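Local coordinates for glutamate receptor 1 (Adineta vaga, PDB 4IO2), which binds glutamate in the cleft of its extracellular ligand-binding domain, the part crystallised, and probably acts as a ligand-gated ion channel, at residues A[15-18]-A[19-22]; A[161-164]-A[165-168]. All coordinates share one frame; numbering follows the deposited sequence. Where two conformers were deposited one is given.

Contact 1: A[15-18]-A[19-22]; sequences IESV and PFTI
Ile15 and Thr21 meet where the chain leaves strand 9-14 and folds back on itself toward strand 22-25, in one lobe of the two-lobed periplasmic-binding-protein fold. The tight turn closes with a classic beta bulge, Phe20 and Thr21 both facing Ser17. At its start a water accepts from Ile15 N and is also hydrogen-bonded to Thr21 OG1 at 2.9 Å. The Thr21 hydroxyl is turned to this water with OG1 anti to its own carbonyl carbon (chi1 -65°). The Ile15 carbonyl oxygen rests against Thr21 CB at 3.3 Å. Glu16 adds a looser touch, its CG 3.9 Å from Thr21 O.

Ser17 holds the turn through its backbone. Its N-H gives a nearly straight bond to Thr21 O, 2.9 Å long, in the carbonyl plane and on a lone pair. The return bond, Thr21 N to Ser17 O, is also 2.9 Å, but the donor stands above the carbonyl plane. Phe20 N reaches the same oxygen in a weak, bent bond. The Ser17 hydroxyl takes no part in this pairing and is hydrogen-bonded to Asp85 of the glutamate site. Phe20 sends its ring out of the turn to meet Tyr40 and Phe242 edge-to-face.

Val18 leads into the corner, and the peptide bond between it and Pro19 is cis, which helps turn the chain back. Pro19 and Val18 both touch Tyr186 of helix 181-190. Val18 has two conformers, and in one of them its CG1 lies 4.1 Å from Ile22 CG1.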
ATOM      1  N   ILE A  15     -16.533  -6.653 -10.929  1.00 13.00           N
ATOM      2  CA  ILE A  15     -16.768  -8.059 -10.568  1.00 12.57           C
ATOM      3  C   ILE A  15     -17.536  -8.119  -9.249  1.00 13.31           C
ATOM      4  O   ILE A  15     -17.239  -7.410  -8.294  1.00 13.17           O
ATOM      5  CB  ILE A  15     -15.419  -8.826 -10.517  1.00 12.62           C
ATOM      6  CG1 ILE A  15     -15.610 -10.294 -10.197  1.00 13.76           C
ATOM      7  CG2 ILE A  15     -14.389  -8.193  -9.558  1.00 13.05           C
ATOM      8  CD1 ILE A  15     -14.377 -11.156 -10.435  1.00 16.34           C
ATOM      9  N   GLU A  16     -18.566  -8.949  -9.209  1.00 13.17           N
ATOM     10  CA  GLU A  16     -19.425  -9.017  -8.041  1.00 13.17           C
ATOM     11  C   GLU A  16     -18.638  -9.393  -6.782  1.00 13.60           C
ATOM     12  O   GLU A  16     -17.948 -10.408  -6.750  1.00 14.36           O
ATOM     13  CB  GLU A  16     -20.574 -10.017  -8.293  1.00 16.33           C
ATOM     14  CG  GLU A  16     -21.584 -10.092  -7.148  1.00 17.25           C
ATOM     15  CD  GLU A  16     -22.789 -10.957  -7.414  1.00 26.06           C
ATOM     16  OE1 GLU A  16     -22.892 -11.520  -8.522  1.00 32.42           O
ATOM     17  OE2 GLU A  16     -23.650 -11.085  -6.501  1.00 27.62           O
ATOM     18  N   SER A  17     -18.836  -8.612  -5.723  1.00 13.08           N
ATOM     19  CA  SER A  17     -18.204  -8.856  -4.430  1.00 11.08           C
ATOM     20  C   SER A  17     -18.790  -7.850  -3.446  1.00 11.00           C
ATOM     21  O   SER A  17     -18.432  -6.677  -3.494  1.00 12.24           O
ATOM     22  CB  SER A  17     -16.709  -8.648  -4.500  1.00 11.49           C
ATOM     23  OG  SER A  17     -16.153  -8.975  -3.252  1.00 13.97           O
ATOM     24  N   VAL A  18     -19.704  -8.270  -2.576  1.00 12.55           N
ATOM     25  CA  VAL A  18     -20.290  -7.357  -1.632  0.82 12.54           C
ATOM     26  C   VAL A  18     -19.296  -6.950  -0.590  1.00 12.36           C
ATOM     27  O   VAL A  18     -18.558  -7.776  -0.087  1.00 12.53           O
ATOM     28  CB  VAL A  18     -21.609  -7.889  -0.987  0.82 13.30           C
ATOM     29  CG1 VAL A  18     -22.600  -8.277  -2.045  0.82 15.26           C
ATOM     30  CG2 VAL A  18     -21.384  -9.105  -0.032  0.82 14.92           C
ATOM     31  N   PRO A  19     -19.272  -5.645  -0.214  1.00 11.50           N
ATOM     32  CA  PRO A  19     -20.026  -4.461  -0.650  1.00 12.07           C
ATOM     33  C   PRO A  19     -19.228  -3.566  -1.620  1.00 11.88           C
ATOM     34  O   PRO A  19     -19.527  -2.375  -1.744  1.00 12.98           O
ATOM     35  CB  PRO A  19     -20.274  -3.758   0.676  1.00 13.51           C
ATOM     36  CG  PRO A  19     -18.897  -3.912   1.346  1.00 12.15           C
ATOM     37  CD  PRO A  19     -18.425  -5.304   0.946  1.00 12.59           C
ATOM     38  N   PHE A  20     -18.225  -4.132  -2.298  1.00 11.72           N
ATOM     39  CA  PHE A  20     -17.511  -3.436  -3.364  1.00 11.22           C
ATOM     40  C   PHE A  20     -18.409  -3.237  -4.573  1.00 12.19           C
ATOM     41  O   PHE A  20     -18.583  -2.083  -5.037  1.00 12.97           O
ATOM     42  CB  PHE A  20     -16.252  -4.206  -3.753  1.00 10.63           C
ATOM     43  CG  PHE A  20     -15.063  -3.970  -2.824  1.00 10.54           C
ATOM     44  CD1 PHE A  20     -14.465  -2.728  -2.774  1.00 13.19           C
ATOM     45  CD2 PHE A  20     -14.607  -4.959  -1.979  1.00 10.71           C
ATOM     46  CE1 PHE A  20     -13.366  -2.499  -1.934  1.00 14.28           C
ATOM     47  CE2 PHE A  20     -13.517  -4.756  -1.126  1.00 11.76           C
ATOM     48  CZ  PHE A  20     -12.909  -3.520  -1.112  1.00 13.07           C
ATOM     49  N   THR A  21     -18.963  -4.337  -5.095  1.00 11.70           N
ATOM     50  CA  THR A  21     -19.825  -4.327  -6.244  1.00 11.93           C
ATOM     51  C   THR A  21     -20.984  -5.252  -5.925  1.00 14.09           C
ATOM     52  O   THR A  21     -20.831  -6.465  -5.846  1.00 15.02           O
ATOM     53  CB  THR A  21     -19.085  -4.748  -7.553  1.00 13.37           C
ATOM     54  OG1 THR A  21     -18.104  -3.745  -7.833  1.00 13.62           O
ATOM     55  CG2 THR A  21     -20.038  -4.877  -8.728  1.00 15.31           C
ATOM     56  N   ILE A  22     -22.138  -4.627  -5.723  1.00 14.79           N
ATOM     57  CA  ILE A  22     -23.344  -5.300  -5.276  1.00 15.23           C
ATOM     58  C   ILE A  22     -24.311  -5.354  -6.445  1.00 17.80           C
ATOM     59  O   ILE A  22     -24.629  -4.327  -7.020  1.00 18.86           O
ATOM     60  CB  ILE A  22     -24.011  -4.513  -4.152  1.00 16.47           C
ATOM     61  CG1 ILE A  22     -23.028  -4.318  -2.979  1.00 16.48           C
ATOM     62  CG2 ILE A  22     -25.274  -5.242  -3.684  1.00 19.06           C
ATOM     63  CD1 ILE A  22     -23.458  -3.204  -1.984  1.00 19.01           C
TER
HETATM   64  O   HOH W   1     -15.664  -4.670  -8.996  1.00 13.23           O

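Contact 2: A[161-164]-A[165-168]; sequences SRQE and MYDS
Arg162 and Tyr166 lie side by side, one turn apart at the start of helix 162-170, and point the same way. The helix belongs to the second lobe of the two-lobed periplasmic-binding-protein fold, beside the glutamate cleft. Backbone bonds and a serine cap begin it. Ser161 is the N-cap: its OG accepts from Glu164 N at 3.0 Å, while its carbonyl oxygen accepts from Met165 N. Tyr166 N to Arg162 O and Asp167 N to Gln163 O carry the pattern on. Glu164 O takes two bonds, from Ser168 N and from Ser168 OG at 2.8 Å, arriving from opposite faces of its carbonyl plane. The Ser168 hydroxyl can reach back because OG stands anti to its own carbonyl carbon (chi1 -64°). A water donates to both Ser168 OG and Glu164 OE2. The other carboxylate oxygen, Glu164 OE1, is hydrogen-bonded to Lys160 N.

One bond between two side chains joins neighbouring turns. Gln163 NE2 donates to Asp167 OD1 at 3.0 Å, in the plane of its own amide but from above the carboxylate plane. Gln163 bends at chi2 (67°), which brings its amide back to Asp167. The same NE2 is hydrogen-bonded to Tyr192 OH.

The ring contacts are packing. Arg162 O lies 3.2 Å above one face of the Tyr166 ring, offset toward the rim. Arg162 CD comes 3.6 Å from Tyr166 OH, and the guanidinium and ring planes are 32° apart. With an alanine here in place of the tyrosine, CB to CD of Arg162 would probably lose their flanking ring. The guanidinium has a separate polar link, a hydrogen bond to Tyr67, and Arg162 touches the bound glutamate. Met165 and Tyr166 pack on strand 177-180, while Met165 and Ser168 also rest on strand 157-159.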
ATOM      1  N   SER A 161     -16.435 -20.325  -6.276  1.00 18.43           N
ATOM      2  CA  SER A 161     -17.113 -19.064  -5.921  1.00 19.39           C
ATOM      3  C   SER A 161     -17.143 -18.858  -4.430  1.00 16.11           C
ATOM      4  O   SER A 161     -16.863 -19.792  -3.683  1.00 17.77           O
ATOM      5  CB  SER A 161     -18.559 -19.097  -6.388  1.00 20.69           C
ATOM      6  OG  SER A 161     -19.270 -20.080  -5.650  1.00 21.91           O
ATOM      7  N   ARG A 162     -17.419 -17.621  -4.001  1.00 16.72           N
ATOM      8  CA  ARG A 162     -17.666 -17.378  -2.593  1.00 16.15           C
ATOM      9  C   ARG A 162     -18.815 -18.235  -2.051  1.00 16.48           C
ATOM     10  O   ARG A 162     -18.725 -18.801  -0.969  1.00 19.05           O
ATOM     11  CB  ARG A 162     -17.922 -15.899  -2.346  1.00 14.76           C
ATOM     12  CG  ARG A 162     -16.683 -15.055  -2.548  1.00 15.14           C
ATOM     13  CD  ARG A 162     -16.937 -13.610  -2.164  1.00 14.22           C
ATOM     14  NE  ARG A 162     -15.773 -12.763  -2.421  1.00 15.28           N
ATOM     15  CZ  ARG A 162     -15.485 -12.136  -3.559  1.00 14.01           C
ATOM     16  NH1 ARG A 162     -16.288 -12.168  -4.603  1.00 15.62           N
ATOM     17  NH2 ARG A 162     -14.359 -11.457  -3.619  1.00 14.96           N
ATOM     18  N   GLN A 163     -19.881 -18.329  -2.818  1.00 20.28           N
ATOM     19  CA  GLN A 163     -21.008 -19.130  -2.370  1.00 20.31           C
ATOM     20  C   GLN A 163     -20.603 -20.577  -2.094  1.00 21.05           C
ATOM     21  O   GLN A 163     -21.029 -21.145  -1.091  1.00 22.57           O
ATOM     22  CB  GLN A 163     -22.163 -19.075  -3.363  1.00 22.65           C
ATOM     23  CG  GLN A 163     -23.460 -19.632  -2.799  1.00 30.41           C
ATOM     24  CD  GLN A 163     -24.024 -18.778  -1.685  1.00 34.39           C
ATOM     25  OE1 GLN A 163     -24.243 -17.578  -1.852  1.00 36.54           O
ATOM     26  NE2 GLN A 163     -24.241 -19.387  -0.529  1.00 38.09           N
ATOM     27  N   GLU A 164     -19.779 -21.182  -2.947  1.00 22.09           N
ATOM     28  CA  GLU A 164     -19.326 -22.545  -2.686  1.00 21.57           C
ATOM     29  C   GLU A 164     -18.456 -22.580  -1.417  1.00 21.57           C
ATOM     30  O   GLU A 164     -18.512 -23.558  -0.659  1.00 21.24           O
ATOM     31  CB  GLU A 164     -18.598 -23.145  -3.912  1.00 25.67           C
ATOM     32  CG  GLU A 164     -18.843 -24.630  -4.080  1.00 32.67           C
ATOM     33  CD  GLU A 164     -17.951 -25.338  -5.087  1.00 32.70           C
ATOM     34  OE1 GLU A 164     -17.275 -24.670  -5.880  1.00 24.72           O
ATOM     35  OE2 GLU A 164     -17.960 -26.593  -5.091  1.00 37.86           O
ATOM     36  N   MET A 165     -17.646 -21.540  -1.196  1.00 17.14           N
ATOM     37  CA  MET A 165     -16.843 -21.476   0.017  1.00 18.38           C
ATOM     38  C   MET A 165     -17.785 -21.509   1.231  1.00 18.91           C
ATOM     39  O   MET A 165     -17.586 -22.298   2.144  1.00 20.30           O
ATOM     40  CB  MET A 165     -15.935 -20.249   0.003  1.00 14.54           C
ATOM     41  CG  MET A 165     -15.009 -20.078   1.154  1.00 18.55           C
ATOM     42  SD  MET A 165     -13.948 -18.654   0.897  1.00 17.08           S
ATOM     43  CE  MET A 165     -15.119 -17.277   0.872  1.00 17.59           C
ATOM     44  N   TYR A 166     -18.765 -20.602   1.282  1.00 20.89           N
ATOM     45  CA  TYR A 166     -19.646 -20.519   2.458  1.00 20.90           C
ATOM     46  C   TYR A 166     -20.383 -21.841   2.662  1.00 21.25           C
ATOM     47  O   TYR A 166     -20.419 -22.398   3.771  1.00 22.61           O
ATOM     48  CB  TYR A 166     -20.668 -19.371   2.321  1.00 19.96           C
ATOM     49  CG  TYR A 166     -20.093 -18.011   1.993  1.00 18.43           C
ATOM     50  CD1 TYR A 166     -18.944 -17.534   2.620  1.00 16.41           C
ATOM     51  CD2 TYR A 166     -20.672 -17.216   1.022  1.00 18.13           C
ATOM     52  CE1 TYR A 166     -18.440 -16.289   2.327  1.00 16.77           C
ATOM     53  CE2 TYR A 166     -20.168 -15.960   0.719  1.00 18.88           C
ATOM     54  CZ  TYR A 166     -19.043 -15.510   1.355  1.00 15.76           C
ATOM     55  OH  TYR A 166     -18.528 -14.278   1.029  1.00 17.65           O
ATOM     56  N   ASP A 167     -20.953 -22.360   1.585  1.00 25.26           N
ATOM     57  CA  ASP A 167     -21.749 -23.593   1.679  1.00 25.63           C
ATOM     58  C   ASP A 167     -20.903 -24.798   2.111  1.00 24.79           C
ATOM     59  O   ASP A 167     -21.365 -25.654   2.877  1.00 26.29           O
ATOM     60  CB  ASP A 167     -22.414 -23.883   0.346  1.00 28.99           C
ATOM     61  CG  ASP A 167     -23.476 -22.854  -0.016  1.00 34.15           C
ATOM     62  OD1 ASP A 167     -23.839 -22.041   0.840  1.00 36.51           O
ATOM     63  OD2 ASP A 167     -23.949 -22.849  -1.167  1.00 36.01           O
ATOM     64  N   SER A 168     -19.664 -24.874   1.659  1.00 26.49           N
ATOM     65  CA  SER A 168     -18.824 -26.013   1.993  1.00 25.20           C
ATOM     66  C   SER A 168     -18.385 -25.980   3.461  1.00 25.00           C
ATOM     67  O   SER A 168     -18.255 -27.010   4.096  1.00 25.25           O
ATOM     68  CB  SER A 168     -17.601 -26.055   1.082  1.00 25.97           C
ATOM     69  OG  SER A 168     -17.999 -26.264  -0.252  1.00 25.41           O
TER
HETATM   70  O   HOH W   2     -18.432 -28.164  -2.338  1.00 38.21           O

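Overall arrangement
Contact 1 and contact 2 come from distant parts of the chain and meet beside the glutamate pocket, their centres about 15 Å apart. They sit on different lobes of the domain and face each other across the glutamate cleft. Arg162 bridges them. Its NH2 packs 3.1 Å from Ser17 OG, and its NH1 lies 3.2 Å from Glu16 O. Both contacts converge on Asp85, which binds the ligand: Ser17 reaches it from one lobe, whereas Arg162 makes only a long, weak ion pair from the other. The side chain of Arg162 is about 4 Å from the bound glutamate and that of Ser17 about 6 Å, so contact 2 borders the ligand more closely.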